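Local coordinates for protein mannan endo-1,4-beta-mannosidase (Bacillus subtilis, PDB 3CBW) that catalyses the endo-hydrolysis of beta-1,4-mannosidic linkages in mannan, galactomannan and glucomannan, and takes part in glucomannan degradation, at residues S101-P109 / L329-G337; T265-V276 / Y298-W307. The protein carries 3 engineered substitutions. One frame throughout, in Å; residues are numbered along the deposited sequence.

Contact 1. Residues S101-P109 / L329-G337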
loop_
_atom_site.group_PDB
_atom_site.type_symbol
_atom_site.label_atom_id
_atom_site.label_comp_id
_atom_site.label_asym_id
_atom_site.label_seq_id
_atom_site.Cartn_x
_atom_site.Cartn_y
_atom_site.Cartn_z
ATOM N N SER A 101 13.914 -7.822 8.200
ATOM C CA SER A 101 13.910 -8.192 9.607
ATOM C C SER A 101 12.496 -8.250 10.156
ATOM O O SER A 101 12.186 -9.094 11.004
ATOM C CB SER A 101 14.736 -7.204 10.422
ATOM O OG SER A 101 16.092 -7.219 10.017
ATOM N N TYR A 102 11.632 -7.361 9.663
ATOM C CA TYR A 102 10.249 -7.346 10.127
ATOM C C TYR A 102 9.552 -8.651 9.776
ATOM O O TYR A 102 8.847 -9.228 10.620
ATOM C CB TYR A 102 9.466 -6.141 9.575
ATOM C CG TYR A 102 8.489 -5.582 10.585
ATOM C CD1 TYR A 102 7.137 -5.906 10.544
ATOM C CD2 TYR A 102 8.930 -4.741 11.603
ATOM C CE1 TYR A 102 6.254 -5.411 11.491
ATOM C CE2 TYR A 102 8.053 -4.229 12.549
ATOM C CZ TYR A 102 6.713 -4.565 12.485
ATOM O OH TYR A 102 5.868 -4.063 13.445
ATOM N N TRP A 103 9.768 -9.131 8.550
ATOM C CA TRP A 103 9.266 -10.439 8.128
ATOM C C TRP A 103 9.838 -11.575 8.977
ATOM O O TRP A 103 9.092 -12.441 9.468
ATOM C CB TRP A 103 9.565 -10.686 6.651
ATOM C CG TRP A 103 9.323 -12.104 6.231
ATOM C CD1 TRP A 103 10.268 -13.064 6.002
ATOM C CD2 TRP A 103 8.055 -12.733 6.041
ATOM N NE1 TRP A 103 9.664 -14.250 5.663
ATOM C CE2 TRP A 103 8.306 -14.073 5.678
ATOM C CE3 TRP A 103 6.728 -12.293 6.122
ATOM C CZ2 TRP A 103 7.285 -14.976 5.421
ATOM C CZ3 TRP A 103 5.715 -13.197 5.859
ATOM C CH2 TRP A 103 6.002 -14.523 5.505
ATOM N N LYS A 104 11.159 -11.583 9.148
ATOM C CA LYS A 104 11.823 -12.594 9.981
ATOM C C LYS A 104 11.206 -12.668 11.374
ATOM O O LYS A 104 11.047 -13.750 11.937
ATOM C CB LYS A 104 13.319 -12.268 10.081
ATOM C CG LYS A 104 14.134 -13.156 11.012
ATOM C CD LYS A 104 14.355 -14.546 10.440
ATOM C CE LYS A 104 15.402 -15.317 11.237
ATOM N NZ LYS A 104 16.786 -14.827 10.956
ATOM N N ASN A 105 10.837 -11.510 11.912
ATOM C CA ASN A 105 10.327 -11.393 13.269
ATOM C C ASN A 105 8.809 -11.353 13.398
ATOM O O ASN A 105 8.273 -10.954 14.437
ATOM C CB ASN A 105 10.986 -10.220 13.977
ATOM C CG ASN A 105 12.441 -10.479 14.253
ATOM O OD1 ASN A 105 12.794 -11.442 14.934
ATOM N ND2 ASN A 105 13.300 -9.631 13.726
ATOM N N GLY A 106 8.116 -11.788 12.346
ATOM C CA GLY A 106 6.691 -12.093 12.473
ATOM C C GLY A 106 5.701 -11.071 11.944
ATOM O O GLY A 106 4.518 -11.151 12.269
ATOM N N GLY A 107 6.163 -10.121 11.133
ATOM C CA GLY A 107 5.269 -9.181 10.459
ATOM C C GLY A 107 5.403 -9.301 8.952
ATOM O O GLY A 107 5.956 -10.288 8.442
ATOM N N ILE A 108 4.874 -8.311 8.232
ATOM C CA ILE A 108 4.927 -8.288 6.766
ATOM C C ILE A 108 5.250 -6.861 6.316
ATOM O O ILE A 108 4.650 -5.901 6.806
ATOM C CB ILE A 108 3.570 -8.699 6.116
ATOM C CG1 ILE A 108 3.108 -10.099 6.523
ATOM C CG2 ILE A 108 3.640 -8.613 4.585
ATOM C CD1 ILE A 108 1.654 -10.388 6.116
ATOM N N PRO A 109 6.215 -6.702 5.399
ATOM C CA PRO A 109 6.508 -5.359 4.889
ATOM C C PRO A 109 5.566 -4.902 3.781
ATOM O O PRO A 109 5.017 -5.715 3.031
ATOM C CB PRO A 109 7.946 -5.497 4.381
ATOM C CG PRO A 109 8.017 -6.922 3.909
ATOM C CD PRO A 109 7.132 -7.723 4.848
ATOM N N LEU A 329 -4.944 -8.474 14.566
ATOM C CA LEU A 329 -3.829 -9.393 14.506
ATOM C C LEU A 329 -2.540 -8.582 14.410
ATOM O O LEU A 329 -2.356 -7.793 13.474
ATOM C CB LEU A 329 -4.020 -10.306 13.294
ATOM C CG LEU A 329 -3.109 -11.518 13.137
ATOM C CD1 LEU A 329 -3.748 -12.555 12.219
ATOM C CD2 LEU A 329 -1.713 -11.136 12.643
ATOM N N ASN A 330 -1.645 -8.789 15.375
ATOM C CA ASN A 330 -0.433 -7.995 15.500
ATOM C C ASN A 330 0.819 -8.788 15.138
ATOM O O ASN A 330 0.748 -9.988 14.854
ATOM C CB ASN A 330 -0.353 -7.420 16.916
ATOM C CG ASN A 330 -1.514 -6.500 17.207
ATOM O OD1 ASN A 330 -1.869 -5.664 16.381
ATOM N ND2 ASN A 330 -2.131 -6.663 18.362
ATOM N N LYS A 331 1.956 -8.099 15.096
ATOM C CA LYS A 331 3.229 -8.735 14.804
ATOM C C LYS A 331 3.409 -9.948 15.712
ATOM O O LYS A 331 3.165 -9.870 16.920
ATOM C CB LYS A 331 4.363 -7.739 15.037
ATOM C CG LYS A 331 5.698 -8.162 14.441
ATOM C CD LYS A 331 6.819 -7.232 14.895
ATOM C CE LYS A 331 8.121 -7.492 14.129
ATOM N NZ LYS A 331 9.248 -6.706 14.728
ATOM N N GLY A 332 3.821 -11.062 15.115
ATOM C CA GLY A 332 4.031 -12.312 15.855
ATOM C C GLY A 332 2.837 -13.255 15.830
ATOM O O GLY A 332 2.918 -14.371 16.362
ATOM N N GLU A 333 1.722 -12.823 15.235
ATOM C CA GLU A 333 0.488 -13.626 15.205
ATOM C C GLU A 333 0.148 -14.177 13.814
ATOM O O GLU A 333 -0.954 -14.684 13.594
ATOM C CB GLU A 333 -0.690 -12.833 15.775
ATOM C CG GLU A 333 -0.500 -12.406 17.216
ATOM C CD GLU A 333 -1.776 -11.850 17.821
ATOM O OE1 GLU A 333 -2.227 -10.773 17.390
ATOM O OE2 GLU A 333 -2.341 -12.502 18.731
ATOM N N ILE A 334 1.095 -14.104 12.888
ATOM C CA ILE A 334 0.920 -14.679 11.553
ATOM C C ILE A 334 1.301 -16.152 11.646
ATOM O O ILE A 334 0.508 -17.031 11.307
ATOM C CB ILE A 334 1.768 -13.945 10.485
ATOM C CG1 ILE A 334 1.362 -12.465 10.429
ATOM C CG2 ILE A 334 1.596 -14.591 9.119
ATOM C CD1 ILE A 334 2.254 -11.592 9.559
ATOM N N TRP A 335 2.518 -16.396 12.128
ATOM C CA TRP A 335 3.034 -17.740 12.366
ATOM C C TRP A 335 2.925 -18.072 13.842
ATOM O O TRP A 335 3.082 -17.202 14.705
ATOM C CB TRP A 335 4.506 -17.830 11.938
ATOM C CG TRP A 335 4.749 -17.325 10.548
ATOM C CD1 TRP A 335 5.061 -16.045 10.181
ATOM C CD2 TRP A 335 4.662 -18.082 9.333
ATOM N NE1 TRP A 335 5.188 -15.963 8.813
ATOM C CE2 TRP A 335 4.949 -17.198 8.268
ATOM C CE3 TRP A 335 4.388 -19.425 9.043
ATOM C CZ2 TRP A 335 4.957 -17.613 6.930
ATOM C CZ3 TRP A 335 4.400 -19.838 7.711
ATOM C CH2 TRP A 335 4.680 -18.932 6.673
ATOM N N ASN A 336 2.633 -19.335 14.123
ATOM C CA ASN A 336 2.744 -19.877 15.458
ATOM C C ASN A 336 3.992 -20.749 15.473
ATOM O O ASN A 336 3.928 -21.953 15.205
ATOM C CB ASN A 336 1.492 -20.680 15.812
ATOM C CG ASN A 336 1.539 -21.249 17.220
ATOM O OD1 ASN A 336 2.351 -20.829 18.053
ATOM N ND2 ASN A 336 0.660 -22.210 17.492
ATOM N N GLY A 337 5.137 -20.128 15.749
ATOM C CA GLY A 337 6.422 -20.812 15.667
ATOM C C GLY A 337 6.646 -21.336 14.259
ATOM O O GLY A 337 6.707 -20.567 13.304
HETATM O O HOH W 1 6.286 -13.024 9.346
HETATM O O HOH W 2 11.738 -6.650 13.450
HETATM O O HOH W 3 3.908 -13.926 13.062
#

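Contact 2. Residues T265-V276 / Y298-W307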
loop_
_atom_site.group_PDB
_atom_site.type_symbol
_atom_site.label_atom_id
_atom_site.label_comp_id
_atom_site.label_asym_id
_atom_site.label_seq_id
_atom_site.Cartn_x
_atom_site.Cartn_y
_atom_site.Cartn_z
ATOM N N THR A 265 -15.089 -4.429 -2.631
ATOM C CA THR A 265 -15.265 -5.840 -2.284
ATOM C C THR A 265 -15.984 -6.604 -3.408
ATOM O O THR A 265 -15.745 -7.796 -3.594
ATOM C CB THR A 265 -16.010 -6.050 -0.946
ATOM O OG1 THR A 265 -17.271 -5.376 -0.987
ATOM C CG2 THR A 265 -15.193 -5.531 0.226
ATOM N N ALA A 266 -16.810 -5.896 -4.174
ATOM C CA ALA A 266 -17.538 -6.496 -5.302
ATOM C C ALA A 266 -16.606 -7.001 -6.418
ATOM O O ALA A 266 -17.004 -7.831 -7.250
ATOM C CB ALA A 266 -18.538 -5.502 -5.864
ATOM N N LEU A 267 -15.363 -6.511 -6.432
ATOM C CA LEU A 267 -14.370 -6.959 -7.411
ATOM C C LEU A 267 -13.834 -8.361 -7.109
ATOM O O LEU A 267 -13.030 -8.906 -7.867
ATOM C CB LEU A 267 -13.237 -5.931 -7.493
ATOM C CG LEU A 267 -13.659 -4.547 -8.001
ATOM C CD1 LEU A 267 -12.480 -3.565 -7.955
ATOM C CD2 LEU A 267 -14.249 -4.626 -9.413
ATOM N N ASN A 268 -14.277 -8.948 -6.004
ATOM C CA ASN A 268 -13.848 -10.288 -5.596
ATOM C C ASN A 268 -12.329 -10.389 -5.379
ATOM O O ASN A 268 -11.672 -11.329 -5.827
ATOM C CB ASN A 268 -14.360 -11.365 -6.574
ATOM C CG ASN A 268 -14.360 -12.759 -5.967
ATOM O OD1 ASN A 268 -14.522 -12.924 -4.753
ATOM N ND2 ASN A 268 -14.177 -13.772 -6.809
ATOM N N LYS A 269 -11.783 -9.383 -4.703
ATOM C CA LYS A 269 -10.407 -9.400 -4.220
ATOM C C LYS A 269 -10.471 -9.054 -2.743
ATOM O O LYS A 269 -11.364 -8.304 -2.332
ATOM C CB LYS A 269 -9.562 -8.330 -4.925
ATOM C CG LYS A 269 -9.440 -8.488 -6.435
ATOM C CD LYS A 269 -8.486 -9.600 -6.828
ATOM C CE LYS A 269 -8.353 -9.704 -8.339
ATOM N NZ LYS A 269 -7.265 -10.683 -8.686
ATOM N N PRO A 270 -9.530 -9.571 -1.933
ATOM C CA PRO A 270 -9.471 -9.162 -0.533
ATOM C C PRO A 270 -9.355 -7.643 -0.435
ATOM O O PRO A 270 -8.706 -7.007 -1.279
ATOM C CB PRO A 270 -8.209 -9.868 -0.009
ATOM C CG PRO A 270 -8.101 -11.073 -0.865
ATOM C CD PRO A 270 -8.507 -10.586 -2.241
ATOM N N PHE A 271 -9.968 -7.085 0.609
ATOM C CA PHE A 271 -10.083 -5.647 0.817
ATOM C C PHE A 271 -9.300 -5.210 2.058
ATOM O O PHE A 271 -9.332 -5.891 3.082
ATOM C CB PHE A 271 -11.569 -5.273 0.994
ATOM C CG PHE A 271 -11.786 -3.836 1.376
ATOM C CD1 PHE A 271 -11.944 -2.858 0.404
ATOM C CD2 PHE A 271 -11.779 -3.448 2.716
ATOM C CE1 PHE A 271 -12.096 -1.530 0.775
ATOM C CE2 PHE A 271 -11.917 -2.125 3.085
ATOM C CZ PHE A 271 -12.086 -1.174 2.127
ATOM N N ALA A 272 -8.631 -4.064 1.965
ATOM C CA ALA A 272 -7.912 -3.499 3.105
ATOM C C ALA A 272 -8.078 -1.996 3.179
ATOM O O ALA A 272 -8.397 -1.347 2.178
ATOM C CB ALA A 272 -6.435 -3.848 3.012
ATOM N N PHE A 273 -7.905 -1.448 4.377
ATOM C CA PHE A 273 -7.720 -0.006 4.534
ATOM C C PHE A 273 -6.238 0.298 4.399
ATOM O O PHE A 273 -5.458 0.171 5.346
ATOM C CB PHE A 273 -8.298 0.489 5.864
ATOM C CG PHE A 273 -9.791 0.649 5.815
ATOM C CD1 PHE A 273 -10.352 1.669 5.051
ATOM C CD2 PHE A 273 -10.635 -0.243 6.444
ATOM C CE1 PHE A 273 -11.724 1.813 4.940
ATOM C CE2 PHE A 273 -12.024 -0.089 6.349
ATOM C CZ PHE A 273 -12.557 0.934 5.583
ATOM N N THR A 274 -5.852 0.607 3.169
ATOM C CA THR A 274 -4.459 0.631 2.766
ATOM C C THR A 274 -3.694 1.844 3.293
ATOM O O THR A 274 -2.468 1.815 3.326
ATOM C CB THR A 274 -4.368 0.497 1.244
ATOM O OG1 THR A 274 -5.328 1.365 0.638
ATOM C CG2 THR A 274 -4.679 -0.931 0.828
ATOM N N GLU A 275 -4.418 2.893 3.686
ATOM C CA GLU A 275 -3.920 4.012 4.509
ATOM C C GLU A 275 -5.071 4.466 5.363
ATOM O O GLU A 275 -6.229 4.470 4.923
ATOM C CB GLU A 275 -3.493 5.221 3.692
ATOM C CG GLU A 275 -2.230 5.035 2.954
ATOM C CD GLU A 275 -1.606 6.339 2.433
ATOM O OE1 GLU A 275 -1.864 7.449 2.946
ATOM O OE2 GLU A 275 -0.836 6.248 1.484
ATOM N N VAL A 276 -4.785 4.844 6.597
ATOM C CA VAL A 276 -5.812 5.424 7.461
ATOM C C VAL A 276 -5.198 6.503 8.329
ATOM O O VAL A 276 -4.043 6.412 8.739
ATOM C CB VAL A 276 -6.557 4.354 8.342
ATOM C CG1 VAL A 276 -5.624 3.567 9.183
ATOM C CG2 VAL A 276 -7.599 4.997 9.257
ATOM N N TYR A 298 -17.412 -2.822 7.766
ATOM C CA TYR A 298 -16.390 -3.248 6.795
ATOM C C TYR A 298 -15.766 -4.593 7.192
ATOM O O TYR A 298 -14.545 -4.717 7.269
ATOM C CB TYR A 298 -15.290 -2.168 6.638
ATOM C CG TYR A 298 -15.765 -0.726 6.728
ATOM C CD1 TYR A 298 -16.592 -0.160 5.750
ATOM C CD2 TYR A 298 -15.366 0.083 7.790
ATOM C CE1 TYR A 298 -17.016 1.175 5.846
ATOM C CE2 TYR A 298 -15.784 1.410 7.890
ATOM C CZ TYR A 298 -16.616 1.941 6.925
ATOM O OH TYR A 298 -17.036 3.258 7.031
ATOM N N PRO A 299 -16.590 -5.625 7.432
ATOM C CA PRO A 299 -16.037 -6.838 8.025
ATOM C C PRO A 299 -15.026 -7.611 7.167
ATOM O O PRO A 299 -14.223 -8.368 7.718
ATOM C CB PRO A 299 -17.285 -7.688 8.322
ATOM C CG PRO A 299 -18.280 -7.209 7.324
ATOM C CD PRO A 299 -18.048 -5.736 7.241
ATOM N N LYS A 300 -15.062 -7.420 5.846
ATOM C CA LYS A 300 -14.109 -8.103 4.956
ATOM C C LYS A 300 -12.700 -7.495 4.985
ATOM O O LYS A 300 -11.785 -8.029 4.362
ATOM C CB LYS A 300 -14.636 -8.148 3.522
ATOM C CG LYS A 300 -15.863 -9.025 3.341
ATOM C CD LYS A 300 -16.292 -9.010 1.891
ATOM C CE LYS A 300 -17.370 -10.037 1.623
ATOM N NZ LYS A 300 -17.675 -10.058 0.166
ATOM N N THR A 301 -12.527 -6.392 5.709
ATOM C CA THR A 301 -11.205 -5.779 5.866
ATOM C C THR A 301 -10.189 -6.789 6.395
ATOM O O THR A 301 -10.406 -7.424 7.436
ATOM C CB THR A 301 -11.271 -4.608 6.856
ATOM O OG1 THR A 301 -12.184 -3.626 6.365
ATOM C CG2 THR A 301 -9.909 -3.964 7.023
ATOM N N ILE A 302 -9.073 -6.933 5.687
ATOM C CA ILE A 302 -8.010 -7.839 6.128
ATOM C C ILE A 302 -6.828 -7.147 6.808
ATOM O O ILE A 302 -6.057 -7.806 7.487
ATOM C CB ILE A 302 -7.501 -8.760 4.988
ATOM C CG1 ILE A 302 -6.838 -7.965 3.861
ATOM C CG2 ILE A 302 -8.647 -9.658 4.487
ATOM C CD1 ILE A 302 -5.982 -8.834 2.944
ATOM N N TYR A 303 -6.671 -5.838 6.610
ATOM C CA TYR A 303 -5.635 -5.084 7.301
ATOM C C TYR A 303 -5.941 -3.608 7.266
ATOM O O TYR A 303 -6.744 -3.148 6.454
ATOM C CB TYR A 303 -4.232 -5.374 6.745
ATOM C CG TYR A 303 -3.750 -4.700 5.469
ATOM C CD1 TYR A 303 -3.287 -3.383 5.479
ATOM C CD2 TYR A 303 -3.600 -5.429 4.296
ATOM C CE1 TYR A 303 -2.760 -2.791 4.318
ATOM C CE2 TYR A 303 -3.069 -4.851 3.143
ATOM C CZ TYR A 303 -2.650 -3.542 3.167
ATOM O OH TYR A 303 -2.105 -2.986 2.027
ATOM N N PHE A 304 -5.312 -2.872 8.180
ATOM C CA PHE A 304 -5.245 -1.414 8.075
ATOM C C PHE A 304 -3.797 -0.973 8.200
ATOM O O PHE A 304 -2.986 -1.662 8.834
ATOM C CB PHE A 304 -6.114 -0.722 9.136
ATOM C CG PHE A 304 -5.640 -0.918 10.555
ATOM C CD1 PHE A 304 -4.663 -0.088 11.101
ATOM C CD2 PHE A 304 -6.177 -1.925 11.340
ATOM C CE1 PHE A 304 -4.225 -0.272 12.407
ATOM C CE2 PHE A 304 -5.750 -2.121 12.648
ATOM C CZ PHE A 304 -4.777 -1.291 13.182
ATOM N N LEU A 305 -3.475 0.172 7.594
ATOM C CA LEU A 305 -2.138 0.747 7.712
ATOM C C LEU A 305 -2.294 2.201 8.106
ATOM O O LEU A 305 -2.644 3.043 7.276
ATOM C CB LEU A 305 -1.344 0.627 6.398
ATOM C CG LEU A 305 0.105 1.129 6.463
ATOM C CD1 LEU A 305 1.046 -0.022 6.647
ATOM C CD2 LEU A 305 0.509 1.947 5.227
ATOM N N ALA A 306 -2.111 2.476 9.385
ATOM C CA ALA A 306 -2.211 3.838 9.871
ATOM C C ALA A 306 -0.946 4.586 9.521
ATOM O O ALA A 306 0.150 4.018 9.546
ATOM C CB ALA A 306 -2.460 3.855 11.368
ATOM N N TRP A 307 -1.082 5.861 9.184
ATOM C CA TRP A 307 0.105 6.643 8.859
ATOM C C TRP A 307 0.892 6.996 10.132
ATOM O O TRP A 307 0.491 6.648 11.242
ATOM C CB TRP A 307 -0.272 7.877 8.040
ATOM C CG TRP A 307 0.703 8.215 6.940
ATOM C CD1 TRP A 307 1.468 9.355 6.829
ATOM C CD2 TRP A 307 1.013 7.411 5.788
ATOM N NE1 TRP A 307 2.229 9.298 5.683
ATOM C CE2 TRP A 307 1.960 8.130 5.019
ATOM C CE3 TRP A 307 0.582 6.155 5.332
ATOM C CZ2 TRP A 307 2.483 7.636 3.818
ATOM C CZ3 TRP A 307 1.123 5.661 4.137
ATOM C CH2 TRP A 307 2.053 6.411 3.395
HETATM O O HOH W 4 -15.217 -9.570 -1.581
HETATM O O HOH W 5 -18.954 -7.252 0.181
HETATM O O HOH W 6 -11.549 -9.226 2.003
HETATM O O HOH W 7 -1.201 -0.496 2.461
#

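Contact 1. Residues S101-P109 / L329-G337
Lys331 lays its aliphatic chain across one face of the Tyr102 ring. CG stands anti to the backbone N (chi1 -165°) and every later torsion is extended, which carries CD past CZ and OH, sets CE over the middle of the ring and leaves NZ above the CD2-CE2 side. CE is 3.6 Å from the ring centroid, close to the normal, a CH-pi contact; NZ, 3.9 Å from the same centroid and 29° off the normal, adds a cation-pi interaction. The ammonium also donates to water 2, with NZ to water oxygen 2.8 Å. The hydroxyl of Tyr102 is held elsewhere, by the carbonyl of Pro70, and its ring meets Tyr73 nearly parallel.

Between these side chains and the indoles runs the backbone of a Schellman motif, which closes helix 96-104 ahead of strand 108-114 of the TIM barrel: Gly107 N bonds to Tyr102 O and Gly106 N to Trp103 O. Gly106, the C-prime residue with positive phi, turns its carbonyl toward the type II turn from Asn330 to Glu333, and Gly332 N donates to Gly106 O at 2.9 Å, almost straight at the hydrogen but well above the carbonyl plane. A second donor, water 3, reaches this oxygen and accepts in turn from Trp335 N.

Beyond the turn, Trp335 directs the edge of its indole at the face of Trp103, an offset edge-to-face pair with planes at 84°; Trp335 CZ2 comes within 3.6 Å of Trp103 CH2. Water 1 lies near the Trp103 and Gly107 carbonyl oxygens and accepts a weak bond from Trp335 NE1. Deeper in, Ile334 CD1 presses on Ile108 CG1 at 3.5 Å, a tight pair with side chains at about a right angle, with Trp29 against Ile334.

Contact 2. Residues T265-V276 / Y298-W307
Tyr303 turns its ring under Ala272. From CB, chi1 of 80° sets CG between the backbone N and the carbonyl carbon; Ala272 CB then sits over the ring centre, 3.5 Å from the centroid, with CD2 and CE2 the nearest ring atoms. CE1, on the other edge, approaches Thr274 CA (4.1 Å), and CZ and OH meet Thr274 CG2, 3.5 Å from Tyr303 OH. The hydroxyl donates to water 7, which donates in turn to Thr274 O. With an alanine in place of Tyr303, Ala272 CB would probably lose its aromatic cover and water 7 its phenolic donor.

Five backbone bonds tie the parallel strands, from Ile302 N-Phe271 O to Trp307 N-Val276 O, with a beta bulge between Phe273 and Val276. On the sheet face carrying Phe273 and Phe304, the Phe273 edge meets the Tyr298 face, planes at 76°. At the C-terminal end the Glu275 carboxylate lies over one face of the Trp307 indole, planes 20° apart, with OE2 3.3 Å from Trp307 CZ3; Arg172 and Tyr251 hold its oxygens. Glu275 is probably the nucleophile and Trp307 probably binds substrate, as expected at the C-terminal strand ends of a family 26 TIM barrel.

Overall arrangement
Both contacts reach the same curled parallel sheet, with centres about 19 Å apart and nearest atoms about 6 Å from each other. Contact 2 is buried and joins two neighbouring strands of the barrel wall, 271-278 and 301-306, by parallel backbone bonding interrupted by a beta bulge and by largely apolar packing; its C-terminal end holds the probable nucleophile. Contact 1 is partly buried, lies away from the active site, and joins a helix end and the start of strand 108-114 to the C-terminal turn. A single direct backbone bond crosses it, supplemented by waters, a cation-pi pair and two indoles. Strand 41-49 borders both, packing on Ile108 in one and on Tyr303 and Phe304 in the other.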